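Local structure of angiotensin-converting enzyme (Anopheles gambiae, 6S1Y) at residues R147-L152 with Q231-K236; V426-F431 with I503-H508; P433-L438 with R496-Y501. The protein probably cleaves peptides as a zinc metallopeptidase of the angiotensin-converting enzyme family, removing dipeptides from the C-terminus as its relatives do. All coordinates share one frame; numbering follows the deposited sequence. Where two conformers were deposited one is given.

Overall arrangement
Interaction 1 is a surface contact, in which a tyrosine at the end of helix 203-233 lies against the start of helix 149-163. Interactions 2 and 3 are buried and touch each other, their centres about 10 Å apart, whereas interaction 1 lies about 29 and 28 Å from them, centre to centre. Both inner contacts use helix 495-514, which meets helix 414-429 in one case and the following helix 431-447 in the other. The chemistry follows the place: aromatic ring against proline and backbone at the surface, a long lysine reaching a glutamine and a phenylalanine inside, and close apolar helix packing where a tyrosine also reaches the ligand.

Interaction 1 (R147-L152 with Q231-K236); sequences REPEEL and QKYGDK
Tyr-233 does nearly all the touching here, laying its ring and hydroxyl against Arg-147 and Pro-149. The tight part is the hydroxyl end. Tyr-233 OH sits 3.4 Å from both CA and CB of Arg-147, and Arg-147 CD is 3.6 Å from that same OH, so the oxygen nestles against the backbone and the first bends of the arginine. The carbonyl of Arg-147 comes in at the ring's edge, in its plane, with O 3.5 Å from Tyr-233 CE1. Next to it Pro-149 CG leans obliquely on the ring, 3.8 Å from Tyr-233 CD1. With chi1 at -75°, CG of Tyr-233 is turned anti to its own carbonyl carbon, which carries the ring across to the other segment.

The arginine starts toward the tyrosine and then leaves: its chain bends at chi2 and the guanidinium, 84° from the tyrosine ring plane, goes elsewhere. There NH1 donates to Ala-144 O and the group makes a cation-pi contact with Phe-263. The contact is looser toward the polar flanks: those carrying Lys-232 and Asp-235 are exposed to solvent and make no contact with the opposite segment, so the join depends on one ring and its two neighbours.

In the fold this is an end-to-end meeting. Helix 203-233 finishes at Tyr-233, and Gly-234, with positive phi, ends the helical run and leads into a loop whose Leu-237 touches Pro-149, where helix 149-163 begins. Behind the first turn of that helix stands helix 135-145, on which Leu-152 packs through Phe-143.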
loop_
_atom_site.group_PDB
_atom_site.type_symbol
_atom_site.label_atom_id
_atom_site.label_comp_id
_atom_site.label_asym_id
_atom_site.label_seq_id
_atom_site.Cartn_x
_atom_site.Cartn_y
_atom_site.Cartn_z
ATOM N N ARG A 147 -5.111 14.541 20.767
ATOM C CA ARG A 147 -5.283 15.834 20.126
ATOM C C ARG A 147 -4.502 16.932 20.840
ATOM O O ARG A 147 -5.054 17.995 21.132
ATOM C CB ARG A 147 -6.762 16.208 20.095
ATOM C CG ARG A 147 -7.674 15.089 19.627
ATOM C CD ARG A 147 -7.481 14.755 18.152
ATOM N NE ARG A 147 -8.390 13.671 17.792
ATOM C CZ ARG A 147 -8.055 12.560 17.135
ATOM N NH1 ARG A 147 -6.823 12.374 16.694
ATOM N NH2 ARG A 147 -8.984 11.632 16.894
ATOM N N GLU A 148 -3.241 16.682 21.170
ATOM C CA GLU A 148 -2.407 17.684 21.837
ATOM C C GLU A 148 -1.247 18.029 20.920
ATOM O O GLU A 148 -0.311 17.219 20.772
ATOM C CB GLU A 148 -1.901 17.197 23.197
ATOM C CG GLU A 148 -1.709 18.350 24.202
ATOM C CD GLU A 148 -0.411 19.114 24.001
ATOM O OE1 GLU A 148 0.622 18.607 24.487
ATOM O OE2 GLU A 148 -0.411 20.209 23.371
ATOM N N PRO A 149 -1.267 19.207 20.287
ATOM C CA PRO A 149 -0.271 19.516 19.238
ATOM C C PRO A 149 1.177 19.417 19.675
ATOM O O PRO A 149 2.011 18.943 18.894
ATOM C CB PRO A 149 -0.627 20.958 18.841
ATOM C CG PRO A 149 -2.064 21.088 19.171
ATOM C CD PRO A 149 -2.301 20.255 20.396
ATOM N N GLU A 150 1.512 19.874 20.882
ATOM C CA GLU A 150 2.901 19.852 21.311
ATOM C C GLU A 150 3.381 18.429 21.554
ATOM O O GLU A 150 4.551 18.114 21.297
ATOM C CB GLU A 150 3.083 20.703 22.565
ATOM C CG GLU A 150 3.221 22.186 22.285
ATOM C CD GLU A 150 4.441 22.511 21.421
ATOM O OE1 GLU A 150 4.258 23.115 20.334
ATOM O OE2 GLU A 150 5.583 22.159 21.820
ATOM N N GLU A 151 2.501 17.553 22.021
ATOM C CA GLU A 151 2.858 16.146 22.164
ATOM C C GLU A 151 3.030 15.502 20.791
ATOM O O GLU A 151 4.031 14.816 20.527
ATOM C CB GLU A 151 1.781 15.425 22.976
ATOM C CG GLU A 151 1.977 13.918 23.100
ATOM C CD GLU A 151 0.810 13.200 23.796
ATOM O OE1 GLU A 151 -0.177 13.859 24.188
ATOM O OE2 GLU A 151 0.878 11.964 23.930
ATOM N N LEU A 152 2.075 15.736 19.893
ATOM C CA LEU A 152 2.201 15.234 18.531
ATOM C C LEU A 152 3.485 15.730 17.874
ATOM O O LEU A 152 4.188 14.963 17.211
ATOM C CB LEU A 152 0.977 15.660 17.725
ATOM C CG LEU A 152 -0.313 15.010 18.224
ATOM C CD1 LEU A 152 -1.492 15.782 17.673
ATOM C CD2 LEU A 152 -0.376 13.577 17.794
ATOM N N GLN A 231 -10.704 25.684 13.313
ATOM C CA GLN A 231 -11.724 25.979 14.319
ATOM C C GLN A 231 -11.434 25.236 15.623
ATOM O O GLN A 231 -11.627 25.784 16.711
ATOM C CB GLN A 231 -13.115 25.614 13.800
ATOM C CG GLN A 231 -13.615 26.472 12.637
ATOM C CD GLN A 231 -13.835 27.920 13.025
ATOM O OE1 GLN A 231 -14.541 28.213 13.975
ATOM N NE2 GLN A 231 -13.247 28.838 12.263
ATOM N N LYS A 232 -10.938 23.998 15.533
ATOM C CA LYS A 232 -10.665 23.190 16.722
ATOM C C LYS A 232 -9.377 23.617 17.425
ATOM O O LYS A 232 -9.352 23.733 18.653
ATOM C CB LYS A 232 -10.594 21.701 16.341
ATOM C CG LYS A 232 -11.797 20.847 16.808
ATOM C CD LYS A 232 -13.148 21.381 16.321
ATOM C CE LYS A 232 -13.396 21.086 14.826
ATOM N NZ LYS A 232 -14.363 22.035 14.189
ATOM N N TYR A 233 -8.305 23.885 16.679
ATOM C CA TYR A 233 -7.006 24.130 17.284
ATOM C C TYR A 233 -6.591 25.596 17.300
ATOM O O TYR A 233 -5.692 25.947 18.062
ATOM C CB TYR A 233 -5.912 23.351 16.541
ATOM C CG TYR A 233 -5.856 21.859 16.798
ATOM C CD1 TYR A 233 -5.667 21.336 18.084
ATOM C CD2 TYR A 233 -5.938 20.979 15.752
ATOM C CE1 TYR A 233 -5.598 19.978 18.294
ATOM C CE2 TYR A 233 -5.847 19.621 15.951
ATOM C CZ TYR A 233 -5.673 19.123 17.212
ATOM O OH TYR A 233 -5.577 17.765 17.354
ATOM N N GLY A 234 -7.178 26.451 16.469
ATOM C CA GLY A 234 -6.884 27.869 16.501
ATOM C C GLY A 234 -6.003 28.315 15.345
ATOM O O GLY A 234 -5.289 27.531 14.716
ATOM N N ASP A 235 -6.022 29.623 15.092
ATOM C CA ASP A 235 -5.344 30.179 13.912
ATOM C C ASP A 235 -3.824 30.201 14.046
ATOM O O ASP A 235 -3.124 30.122 13.037
ATOM C CB ASP A 235 -5.859 31.598 13.633
ATOM C CG ASP A 235 -5.145 32.264 12.473
ATOM O OD1 ASP A 235 -3.967 32.659 12.626
ATOM O OD2 ASP A 235 -5.760 32.393 11.390
ATOM N N LYS A 236 -3.279 30.295 15.259
ATOM C CA LYS A 236 -1.816 30.289 15.384
ATOM C C LYS A 236 -1.223 28.941 14.985
ATOM O O LYS A 236 -0.117 28.889 14.441
ATOM C CB LYS A 236 -1.382 30.638 16.814
ATOM C CG LYS A 236 0.147 30.731 17.003
ATOM C CD LYS A 236 0.534 31.116 18.449
ATOM C CE LYS A 236 2.054 31.202 18.662
ATOM N NZ LYS A 236 2.412 31.580 20.071
#

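Interaction 2 (V426-F431 with I503-H508)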
loop_
_atom_site.group_PDB
_atom_site.type_symbol
_atom_site.label_atom_id
_atom_site.label_comp_id
_atom_site.label_asym_id
_atom_site.label_seq_id
_atom_site.Cartn_x
_atom_site.Cartn_y
_atom_site.Cartn_z
ATOM N N VAL A 426 -11.707 11.087 3.525
ATOM C CA VAL A 426 -10.493 11.337 4.282
ATOM C C VAL A 426 -9.720 10.052 4.506
ATOM O O VAL A 426 -8.541 10.096 4.862
ATOM C CB VAL A 426 -10.781 12.039 5.625
ATOM C CG1 VAL A 426 -11.319 13.433 5.372
ATOM C CG2 VAL A 426 -11.760 11.255 6.487
ATOM N N THR A 427 -10.363 8.903 4.309
ATOM C CA THR A 427 -9.701 7.615 4.443
ATOM C C THR A 427 -8.960 7.257 3.170
ATOM O O THR A 427 -7.817 6.809 3.222
ATOM C CB THR A 427 -10.721 6.504 4.765
ATOM O OG1 THR A 427 -11.415 6.808 5.982
ATOM C CG2 THR A 427 -10.017 5.153 4.883
ATOM N N LYS A 428 -9.608 7.441 2.018
ATOM C CA LYS A 428 -9.117 6.920 0.745
ATOM C C LYS A 428 -8.750 7.985 -0.274
ATOM O O LYS A 428 -7.735 7.848 -0.947
ATOM C CB LYS A 428 -10.159 5.966 0.113
ATOM C CG LYS A 428 -10.618 4.855 1.092
ATOM C CD LYS A 428 -11.145 3.618 0.399
ATOM C CE LYS A 428 -10.022 2.839 -0.318
ATOM N NZ LYS A 428 -9.180 1.934 0.537
ATOM N N LEU A 429 -9.539 9.046 -0.429
ATOM C CA LEU A 429 -9.232 9.960 -1.519
ATOM C C LEU A 429 -7.907 10.671 -1.281
ATOM O O LEU A 429 -7.125 10.844 -2.217
ATOM C CB LEU A 429 -10.359 10.965 -1.715
ATOM C CG LEU A 429 -10.075 11.899 -2.883
ATOM C CD1 LEU A 429 -10.165 11.149 -4.198
ATOM C CD2 LEU A 429 -11.036 13.048 -2.872
ATOM N N VAL A 430 -7.626 11.088 -0.037
ATOM C CA VAL A 430 -6.419 11.857 0.226
ATOM C C VAL A 430 -5.143 11.055 -0.007
ATOM O O VAL A 430 -4.045 11.634 -0.090
ATOM C CB VAL A 430 -6.414 12.405 1.668
ATOM C CG1 VAL A 430 -7.675 13.212 1.942
ATOM C CG2 VAL A 430 -6.278 11.294 2.653
ATOM N N PHE A 431 -5.244 9.734 -0.092
ATOM C CA PHE A 431 -4.053 8.885 -0.212
ATOM C C PHE A 431 -3.447 8.954 -1.614
ATOM O O PHE A 431 -2.229 8.801 -1.776
ATOM C CB PHE A 431 -4.448 7.454 0.194
ATOM C CG PHE A 431 -3.378 6.434 -0.029
ATOM C CD1 PHE A 431 -2.374 6.250 0.896
ATOM C CD2 PHE A 431 -3.408 5.628 -1.143
ATOM C CE1 PHE A 431 -1.392 5.320 0.690
ATOM C CE2 PHE A 431 -2.413 4.696 -1.363
ATOM C CZ PHE A 431 -1.410 4.552 -0.443
ATOM N N ILE A 503 -7.851 1.567 -9.610
ATOM C CA ILE A 503 -8.545 0.439 -10.238
ATOM C C ILE A 503 -9.459 -0.270 -9.260
ATOM O O ILE A 503 -10.439 -0.900 -9.674
ATOM C CB ILE A 503 -7.575 -0.594 -10.860
ATOM C CG1 ILE A 503 -6.795 -1.341 -9.784
ATOM C CG2 ILE A 503 -6.647 0.092 -11.821
ATOM C CD1 ILE A 503 -5.759 -2.276 -10.355
ATOM N N GLN A 504 -9.170 -0.204 -7.961
ATOM C CA GLN A 504 -10.056 -0.897 -7.037
ATOM C C GLN A 504 -11.490 -0.394 -7.165
ATOM O O GLN A 504 -12.438 -1.139 -6.863
ATOM C CB GLN A 504 -9.571 -0.778 -5.593
ATOM C CG GLN A 504 -9.762 0.582 -4.929
ATOM C CD GLN A 504 -9.149 0.613 -3.509
ATOM O OE1 GLN A 504 -9.844 0.824 -2.533
ATOM N NE2 GLN A 504 -7.846 0.396 -3.422
ATOM N N PHE A 505 -11.693 0.854 -7.598
ATOM C CA PHE A 505 -13.071 1.318 -7.766
ATOM C C PHE A 505 -13.668 0.797 -9.070
ATOM O O PHE A 505 -14.887 0.612 -9.165
ATOM C CB PHE A 505 -13.132 2.854 -7.681
ATOM C CG PHE A 505 -12.811 3.384 -6.299
ATOM C CD1 PHE A 505 -11.501 3.669 -5.927
ATOM C CD2 PHE A 505 -13.812 3.559 -5.364
ATOM C CE1 PHE A 505 -11.211 4.129 -4.639
ATOM C CE2 PHE A 505 -13.523 4.011 -4.078
ATOM C CZ PHE A 505 -12.227 4.288 -3.723
ATOM N N GLN A 506 -12.826 0.549 -10.080
ATOM C CA GLN A 506 -13.287 -0.159 -11.273
ATOM C C GLN A 506 -13.698 -1.589 -10.934
ATOM O O GLN A 506 -14.753 -2.054 -11.368
ATOM C CB GLN A 506 -12.191 -0.136 -12.336
ATOM C CG GLN A 506 -11.818 1.270 -12.777
ATOM C CD GLN A 506 -10.756 1.300 -13.829
ATOM O OE1 GLN A 506 -9.589 1.630 -13.555
ATOM N NE2 GLN A 506 -11.134 0.985 -15.057
ATOM N N PHE A 507 -12.888 -2.289 -10.136
ATOM C CA PHE A 507 -13.220 -3.645 -9.700
ATOM C C PHE A 507 -14.488 -3.641 -8.848
ATOM O O PHE A 507 -15.391 -4.466 -9.043
ATOM C CB PHE A 507 -12.052 -4.237 -8.903
ATOM C CG PHE A 507 -10.776 -4.447 -9.701
ATOM C CD1 PHE A 507 -10.782 -4.457 -11.081
ATOM C CD2 PHE A 507 -9.582 -4.682 -9.048
ATOM C CE1 PHE A 507 -9.615 -4.689 -11.789
ATOM C CE2 PHE A 507 -8.407 -4.909 -9.750
ATOM C CZ PHE A 507 -8.420 -4.910 -11.119
ATOM N N HIS A 508 -14.568 -2.719 -7.881
ATOM C CA HIS A 508 -15.747 -2.628 -7.021
ATOM C C HIS A 508 -17.012 -2.391 -7.835
ATOM O O HIS A 508 -18.059 -2.987 -7.555
ATOM C CB HIS A 508 -15.541 -1.502 -6.007
ATOM C CG HIS A 508 -16.705 -1.252 -5.092
ATOM N ND1 HIS A 508 -17.111 -2.157 -4.141
ATOM C CD2 HIS A 508 -17.505 -0.171 -4.943
ATOM C CE1 HIS A 508 -18.116 -1.655 -3.451
ATOM N NE2 HIS A 508 -18.381 -0.453 -3.923
#
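Lys-428 reaches across to Gln-504 and Phe-505, and its side chain is the whole of the first segment's share in this contact. Starting at the backbone, CB points toward helix 495-514, and CG stands anti to the carbonyl carbon (chi1 -52°). CB, CG and CD span the distance between the segments, whose nearest CA atoms, those of Lys-428 and Phe-505, are 10.9 Å apart. Beyond CG the chain first runs out, then folds at chi3 and chi4, and the touching begins at CE. This methylene lies 3.0 Å from Gln-504 OE1, tight for carbon against oxygen, so the exact placing of the lysine end deserves some caution. CE also approaches the Phe-505 ring obliquely, 4.3 Å from CZ. The tip, NZ, is 3.3 Å from Gln-504 OE1, but at an angle too poor for a hydrogen bond; its polar partner is Tyr-501 OH, in a weak bond.

The glutamine is extended beyond CG, which its chi1 of 74° wedges between the backbone N and the carbonyl carbon. NE2 is held by Asp-389 OD2, which steadies the amide, and OE1 faces the lysine end.

The contact lies in a second shell of the ligand pocket: Phe-431 touches the bound KSN, and the Lys-428 side chain is about 8 Å from it. Helix 381-395 supplies Asp-389 and Leu-393, which touches Phe-505, while Val-426 and Val-430 pack on helix 203-233. Lys-428 thus spans from the segment packed on helix 203-233 to helix 495-514, which helix 381-395 backs.

Interaction 3 (P433-L438 with R496-Y501); sequences PFAYTL and RYFVSY. With KSN ((2~{S})-2-[[(4~{S})-4-azanyl-5-oxidanyl-5-oxidanylidene-pentanoyl]amino]pentanedioic acid), chain H.
Tyr-497 OH donates a 2.7 Å hydrogen bond to O15 of the bound KSN, a carboxylate oxygen lying in the plane of the tyrosine ring at its edge. The amino nitrogen N01 of KSN stands over a face of the same ring, so the ligand wraps from edge to face. The backbone of Tyr-497 stays with the helix contact, its carbonyl carbon 4.5 Å from Ala-435 CB, while the ring swings off to the pocket: chi1 is -56°, with CG anti to the carbonyl carbon.

Behind the tyrosine the two helices pack closely. The short axes come within 8.5 Å, running nearly antiparallel at 149°; the small side chain of Ala-435 is consistent with this close approach, its CA being 5.4 Å from that of Phe-498. The methyl, Ala-435 CB, lies 3.9 Å from Phe-498 CB and lines up at the edge of that ring. Phe-498 has its CG anti to the backbone N (chi1 -177°), which sends the ring past the alanine and alongside Tyr-436. There Tyr-436 CB sits 3.8 Å from Phe-498 CD2, approaching the ring obliquely. The Tyr-436 ring then carries on to Asp-208 and Lys-440, which hold its hydroxyl, and Val-207 of helix 203-233 touches both aromatic side chains.

The site is that of a zinc peptidase of the HExxH type: His-357, His-361 and Glu-385 bind the zinc, and the side chain of Tyr-497 is about 4 Å from it and touches Glu-385. Tyr-494, Lys-485 and Gln-255 also bind KSN. In angiotensin-converting enzymes a tyrosine beside the zinc is thought to stabilise the oxyanion of the tetrahedral intermediate, a role consistent with Tyr-497.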
loop_
_atom_site.group_PDB
_atom_site.type_symbol
_atom_site.label_atom_id
_atom_site.label_comp_id
_atom_site.label_asym_id
_atom_site.label_seq_id
_atom_site.Cartn_x
_atom_site.Cartn_y
_atom_site.Cartn_z
ATOM N N PRO A 433 -2.810 11.508 -3.894
ATOM C CA PRO A 433 -1.677 12.436 -4.005
ATOM C C PRO A 433 -0.477 12.001 -3.193
ATOM O O PRO A 433 0.663 12.176 -3.639
ATOM C CB PRO A 433 -2.258 13.769 -3.503
ATOM C CG PRO A 433 -3.790 13.594 -3.648
ATOM C CD PRO A 433 -4.036 12.155 -3.404
ATOM N N PHE A 434 -0.685 11.455 -2.001
ATOM C CA PHE A 434 0.442 10.960 -1.228
ATOM C C PHE A 434 1.190 9.879 -1.993
ATOM O O PHE A 434 2.410 9.950 -2.147
ATOM C CB PHE A 434 -0.036 10.405 0.110
ATOM C CG PHE A 434 1.052 9.738 0.904
ATOM C CD1 PHE A 434 1.884 10.485 1.731
ATOM C CD2 PHE A 434 1.236 8.378 0.832
ATOM C CE1 PHE A 434 2.868 9.878 2.473
ATOM C CE2 PHE A 434 2.224 7.763 1.565
ATOM C CZ PHE A 434 3.041 8.511 2.389
ATOM N N ALA A 435 0.477 8.833 -2.430
ATOM C CA ALA A 435 1.132 7.710 -3.104
ATOM C C ALA A 435 1.873 8.192 -4.342
ATOM O O ALA A 435 3.005 7.773 -4.598
ATOM C CB ALA A 435 0.097 6.645 -3.467
ATOM N N TYR A 436 1.265 9.117 -5.092
ATOM C CA TYR A 436 1.908 9.699 -6.266
ATOM C C TYR A 436 3.255 10.335 -5.919
ATOM O O TYR A 436 4.253 10.098 -6.605
ATOM C CB TYR A 436 0.976 10.745 -6.892
ATOM C CG TYR A 436 1.531 11.494 -8.086
ATOM C CD1 TYR A 436 1.730 10.859 -9.311
ATOM C CD2 TYR A 436 1.811 12.861 -8.007
ATOM C CE1 TYR A 436 2.214 11.572 -10.410
ATOM C CE2 TYR A 436 2.285 13.560 -9.087
ATOM C CZ TYR A 436 2.497 12.919 -10.286
ATOM O OH TYR A 436 2.974 13.646 -11.368
ATOM N N THR A 437 3.303 11.145 -4.856
ATOM C CA THR A 437 4.527 11.881 -4.563
ATOM C C THR A 437 5.671 10.960 -4.152
ATOM O O THR A 437 6.837 11.314 -4.330
ATOM C CB THR A 437 4.306 12.912 -3.453
ATOM O OG1 THR A 437 3.763 12.256 -2.309
ATOM C CG2 THR A 437 3.346 13.997 -3.882
ATOM N N LEU A 438 5.375 9.801 -3.570
ATOM C CA LEU A 438 6.465 8.949 -3.097
ATOM C C LEU A 438 7.294 8.396 -4.260
ATOM O O LEU A 438 8.530 8.359 -4.184
ATOM C CB LEU A 438 5.929 7.801 -2.250
ATOM C CG LEU A 438 5.667 8.054 -0.774
ATOM C CD1 LEU A 438 5.689 6.726 -0.032
ATOM C CD2 LEU A 438 6.711 8.992 -0.190
ATOM N N ARG A 496 2.369 0.953 -6.922
ATOM C CA ARG A 496 1.357 -0.099 -6.781
ATOM C C ARG A 496 0.119 0.397 -6.031
ATOM O O ARG A 496 -1.012 0.016 -6.366
ATOM C CB ARG A 496 1.948 -1.310 -6.048
ATOM C CG ARG A 496 2.572 -0.987 -4.694
ATOM C CD ARG A 496 3.347 -2.179 -4.120
ATOM N NE ARG A 496 4.506 -2.546 -4.928
ATOM C CZ ARG A 496 5.275 -3.609 -4.683
ATOM N NH1 ARG A 496 5.005 -4.379 -3.653
ATOM N NH2 ARG A 496 6.310 -3.903 -5.473
ATOM N N TYR A 497 0.311 1.230 -4.991
ATOM C CA TYR A 497 -0.831 1.649 -4.181
ATOM C C TYR A 497 -1.630 2.747 -4.880
ATOM O O TYR A 497 -2.858 2.774 -4.800
ATOM C CB TYR A 497 -0.361 2.093 -2.794
ATOM C CG TYR A 497 0.441 1.033 -2.049
ATOM C CD1 TYR A 497 -0.194 -0.025 -1.376
ATOM C CD2 TYR A 497 1.825 1.083 -2.015
ATOM C CE1 TYR A 497 0.539 -0.987 -0.704
ATOM C CE2 TYR A 497 2.563 0.113 -1.358
ATOM C CZ TYR A 497 1.915 -0.917 -0.707
ATOM O OH TYR A 497 2.652 -1.863 -0.031
ATOM N N PHE A 498 -0.963 3.622 -5.625
ATOM C CA PHE A 498 -1.681 4.582 -6.453
ATOM C C PHE A 498 -2.568 3.866 -7.469
ATOM O O PHE A 498 -3.763 4.168 -7.609
ATOM C CB PHE A 498 -0.676 5.505 -7.167
ATOM C CG PHE A 498 -1.326 6.578 -7.996
ATOM C CD1 PHE A 498 -1.787 6.308 -9.277
ATOM C CD2 PHE A 498 -1.491 7.858 -7.490
ATOM C CE1 PHE A 498 -2.394 7.306 -10.039
ATOM C CE2 PHE A 498 -2.094 8.853 -8.240
ATOM C CZ PHE A 498 -2.552 8.566 -9.522
ATOM N N VAL A 499 -1.996 2.911 -8.195
ATOM C CA VAL A 499 -2.771 2.166 -9.182
ATOM C C VAL A 499 -3.925 1.442 -8.507
ATOM O O VAL A 499 -5.073 1.498 -8.969
ATOM C CB VAL A 499 -1.848 1.198 -9.945
ATOM C CG1 VAL A 499 -2.624 0.353 -10.921
ATOM C CG2 VAL A 499 -0.811 1.980 -10.698
ATOM N N SER A 500 -3.646 0.771 -7.388
ATOM C CA SER A 500 -4.701 0.105 -6.632
ATOM C C SER A 500 -5.852 1.042 -6.295
ATOM O O SER A 500 -7.023 0.673 -6.401
ATOM C CB SER A 500 -4.133 -0.464 -5.336
ATOM O OG SER A 500 -5.201 -0.889 -4.514
ATOM N N TYR A 501 -5.540 2.239 -5.803
ATOM C CA TYR A 501 -6.598 3.133 -5.343
ATOM C C TYR A 501 -7.450 3.647 -6.499
ATOM O O TYR A 501 -8.621 3.975 -6.285
ATOM C CB TYR A 501 -5.999 4.274 -4.516
ATOM C CG TYR A 501 -5.958 3.930 -3.041
ATOM C CD1 TYR A 501 -5.188 2.870 -2.579
ATOM C CD2 TYR A 501 -6.715 4.638 -2.116
ATOM C CE1 TYR A 501 -5.159 2.523 -1.237
ATOM C CE2 TYR A 501 -6.689 4.292 -0.749
ATOM C CZ TYR A 501 -5.919 3.227 -0.334
ATOM O OH TYR A 501 -5.882 2.880 0.986
HETATM C C10 KSN H . 5.784 -5.630 1.757
HETATM C C13 KSN H . 1.310 -4.374 1.868
HETATM C C17 KSN H . 0.764 1.829 3.870
HETATM C C02 KSN H . -0.341 0.985 3.224
HETATM C C03 KSN H . 0.056 -0.445 2.828
HETATM C C04 KSN H . 1.270 -1.043 3.520
HETATM C C05 KSN H . 1.000 -2.336 4.334
HETATM C C07 KSN H . 2.430 -3.838 2.793
HETATM C C08 KSN H . 3.616 -4.785 2.928
HETATM C C09 KSN H . 4.412 -4.942 1.619
HETATM N N01 KSN H . -0.850 1.650 2.019
HETATM N N06 KSN H . 1.612 -3.629 3.996
HETATM O O11 KSN H . 6.341 -5.693 2.897
HETATM O O12 KSN H . 6.382 -6.126 0.741
HETATM O O14 KSN H . 0.437 -5.136 2.369
HETATM O O15 KSN H . 1.224 -4.045 0.669
HETATM O O16 KSN H . 0.324 -2.272 5.317
HETATM O O18 KSN H . 0.915 1.741 5.119
HETATM O O19 KSN H . 1.525 2.612 3.240
#